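Local atomic coordinates of hypothetical Thioesterase Protein SP_1851 (Streptococcus pneumoniae serotype 4, PDB entry 4XY5), a protein that is a putative PaaI-type thioesterase of the HotDog superfamily, probably hydrolysing the thioester bond of acyl-CoA-like substrates. Residues 87-92 and 107-112. The protein carries 1 engineered substitution. Sequence-based numbering, arbitrary orientation.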
loop_
_atom_site.group_PDB
_atom_site.type_symbol
_atom_site.label_atom_id
_atom_site.label_comp_id
_atom_site.label_asym_id
_atom_site.label_seq_id
_atom_site.Cartn_x
_atom_site.Cartn_y
_atom_site.Cartn_z
ATOM N N VAL A 87 3.515 -4.455 -26.126
ATOM C CA VAL A 87 3.665 -3.014 -26.050
ATOM C C VAL A 87 2.814 -2.559 -24.873
ATOM O O VAL A 87 1.612 -2.830 -24.830
ATOM C CB VAL A 87 3.232 -2.312 -27.342
ATOM C CG1 VAL A 87 3.277 -0.787 -27.168
ATOM C CG2 VAL A 87 4.124 -2.760 -28.482
ATOM N N LEU A 88 3.462 -1.926 -23.900
ATOM C CA LEU A 88 2.785 -1.473 -22.693
ATOM C C LEU A 88 2.517 0.013 -22.769
ATOM O O LEU A 88 3.419 0.803 -23.050
ATOM C CB LEU A 88 3.628 -1.788 -21.454
ATOM C CG LEU A 88 3.986 -3.255 -21.267
ATOM C CD1 LEU A 88 4.751 -3.470 -19.955
ATOM C CD2 LEU A 88 2.733 -4.104 -21.322
ATOM N N THR A 89 1.273 0.393 -22.509
ATOM C CA THR A 89 0.910 1.795 -22.429
ATOM C C THR A 89 0.762 2.167 -20.963
ATOM O O THR A 89 -0.056 1.600 -20.265
ATOM C CB THR A 89 -0.391 2.086 -23.178
ATOM O OG1 THR A 89 -0.228 1.709 -24.552
ATOM C CG2 THR A 89 -0.725 3.576 -23.104
ATOM N N ILE A 90 1.571 3.128 -20.537
ATOM C CA ILE A 90 1.659 3.565 -19.152
ATOM C C ILE A 90 1.001 4.925 -19.065
ATOM O O ILE A 90 1.507 5.897 -19.619
ATOM C CB ILE A 90 3.127 3.677 -18.684
ATOM C CG1 ILE A 90 3.943 2.500 -19.214
ATOM C CG2 ILE A 90 3.209 3.802 -17.135
ATOM C CD1 ILE A 90 5.405 2.871 -19.512
ATOM N N LYS A 91 -0.135 4.983 -18.385
ATOM C CA LYS A 91 -0.889 6.227 -18.260
ATOM C C LYS A 91 -0.883 6.681 -16.822
ATOM O O LYS A 91 -1.362 5.961 -15.954
ATOM C CB LYS A 91 -2.333 6.034 -18.726
ATOM C CG LYS A 91 -2.463 5.527 -20.155
ATOM C CD LYS A 91 -3.933 5.458 -20.572
ATOM C CE LYS A 91 -4.069 5.232 -22.074
ATOM N NZ LYS A 91 -5.496 5.353 -22.503
ATOM N N GLY A 92 -0.365 7.880 -16.575
ATOM C CA GLY A 92 -0.356 8.421 -15.229
ATOM C C GLY A 92 -1.146 9.715 -15.171
ATOM O O GLY A 92 -1.172 10.489 -16.142
ATOM N N ASP A 107 -1.575 3.506 -14.537
ATOM C CA ASP A 107 -2.196 2.256 -14.981
ATOM C C ASP A 107 -1.454 1.764 -16.201
ATOM O O ASP A 107 -1.144 2.560 -17.070
ATOM C CB ASP A 107 -3.678 2.467 -15.313
ATOM C CG ASP A 107 -4.474 3.029 -14.132
ATOM O OD1 ASP A 107 -4.366 2.487 -13.006
ATOM O OD2 ASP A 107 -5.194 4.029 -14.327
ATOM N N ILE A 108 -1.160 0.470 -16.267
ATOM C CA ILE A 108 -0.531 -0.081 -17.452
ATOM C C ILE A 108 -1.452 -1.079 -18.143
ATOM O O ILE A 108 -2.018 -1.971 -17.498
ATOM C CB ILE A 108 0.819 -0.763 -17.131
ATOM C CG1 ILE A 108 1.793 0.258 -16.528
ATOM C CG2 ILE A 108 1.393 -1.389 -18.402
ATOM C CD1 ILE A 108 3.262 -0.295 -16.357
ATOM N N THR A 109 -1.607 -0.897 -19.454
ATOM C CA THR A 109 -2.381 -1.805 -20.298
ATOM C C THR A 109 -1.487 -2.359 -21.408
ATOM O O THR A 109 -0.492 -1.732 -21.773
ATOM C CB THR A 109 -3.597 -1.094 -20.928
ATOM O OG1 THR A 109 -3.151 0.068 -21.637
ATOM C CG2 THR A 109 -4.575 -0.658 -19.842
ATOM N N ASN A 110 -1.823 -3.527 -21.951
ATOM C CA ASN A 110 -1.026 -4.037 -23.065
ATOM C C ASN A 110 -1.681 -3.681 -24.389
ATOM O O ASN A 110 -2.696 -2.990 -24.405
ATOM C CB ASN A 110 -0.785 -5.553 -22.947
ATOM C CG ASN A 110 -2.057 -6.372 -23.028
ATOM O OD1 ASN A 110 -3.096 -5.894 -23.475
ATOM N ND2 ASN A 110 -1.972 -7.633 -22.604
ATOM N N GLN A 111 -1.100 -4.162 -25.492
ATOM C CA GLN A 111 -1.525 -3.769 -26.836
ATOM C C GLN A 111 -2.911 -4.310 -27.176
ATOM O O GLN A 111 -3.504 -3.908 -28.175
ATOM C CB GLN A 111 -0.499 -4.237 -27.889
ATOM C CG GLN A 111 -0.410 -5.743 -28.078
ATOM C CD GLN A 111 0.376 -6.428 -26.978
ATOM O OE1 GLN A 111 1.108 -5.779 -26.230
ATOM N NE2 GLN A 111 0.223 -7.741 -26.865
ATOM N N GLU A 112 -3.416 -5.212 -26.338
ATOM C CA GLU A 112 -4.764 -5.765 -26.480
ATOM C C GLU A 112 -5.751 -5.058 -25.556
ATOM O O GLU A 112 -6.904 -5.471 -25.426
ATOM C CB GLU A 112 -4.770 -7.266 -26.173
ATOM C CG GLU A 112 -3.762 -8.079 -26.974
ATOM C CD GLU A 112 -4.086 -8.135 -28.451
ATOM O OE1 GLU A 112 -5.269 -7.957 -28.810
ATOM O OE2 GLU A 112 -3.157 -8.356 -29.258
HETATM O O HOH W 1 -2.863 2.144 -19.677
HETATM O O HOH W 2 -3.986 6.518 -14.711
#
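T89 and T109 face each other as an antiparallel hydrogen-bonded pair, T89 N giving to T109 O at 2.9 Å and T109 N returning a bond to T89 O. K91 and D107, the next hydrogen-bonded pair along the ladder, repeat the exchange, with K91 N to D107 O almost straight (179°). The carbonyl of T89 accepts a second hydrogen bond, from a water 2.9 Å from T89 O that also hydrogen-bonds T109 OG1; the threonine hydroxyl suits this partly exposed face because it can hold such a water. A second water lies within hydrogen-bonding distance of K91 O and D107 OD2, though with other acceptors in reach it may not serve both at once. Beyond T109 a side chain takes over: Q111, bent at chi2 (-78°), brings OE1 within 2.7 Å of V87 N, which lies above the amide carbonyl plane, while Q111 NE2 hydrogen-bonds D86 OD1. N110 OD1 accepts from E112 N, closing an Asx turn, and from R114 N. On the other face, I90 and I108 lie side by side and L88 CB meets I108 CG2; these buried apolar branches suit packing against helix 47-64. Strands 87-97 and 101-109 form a hairpin within the antiparallel sheet that wraps round this helix, the hotdog fold.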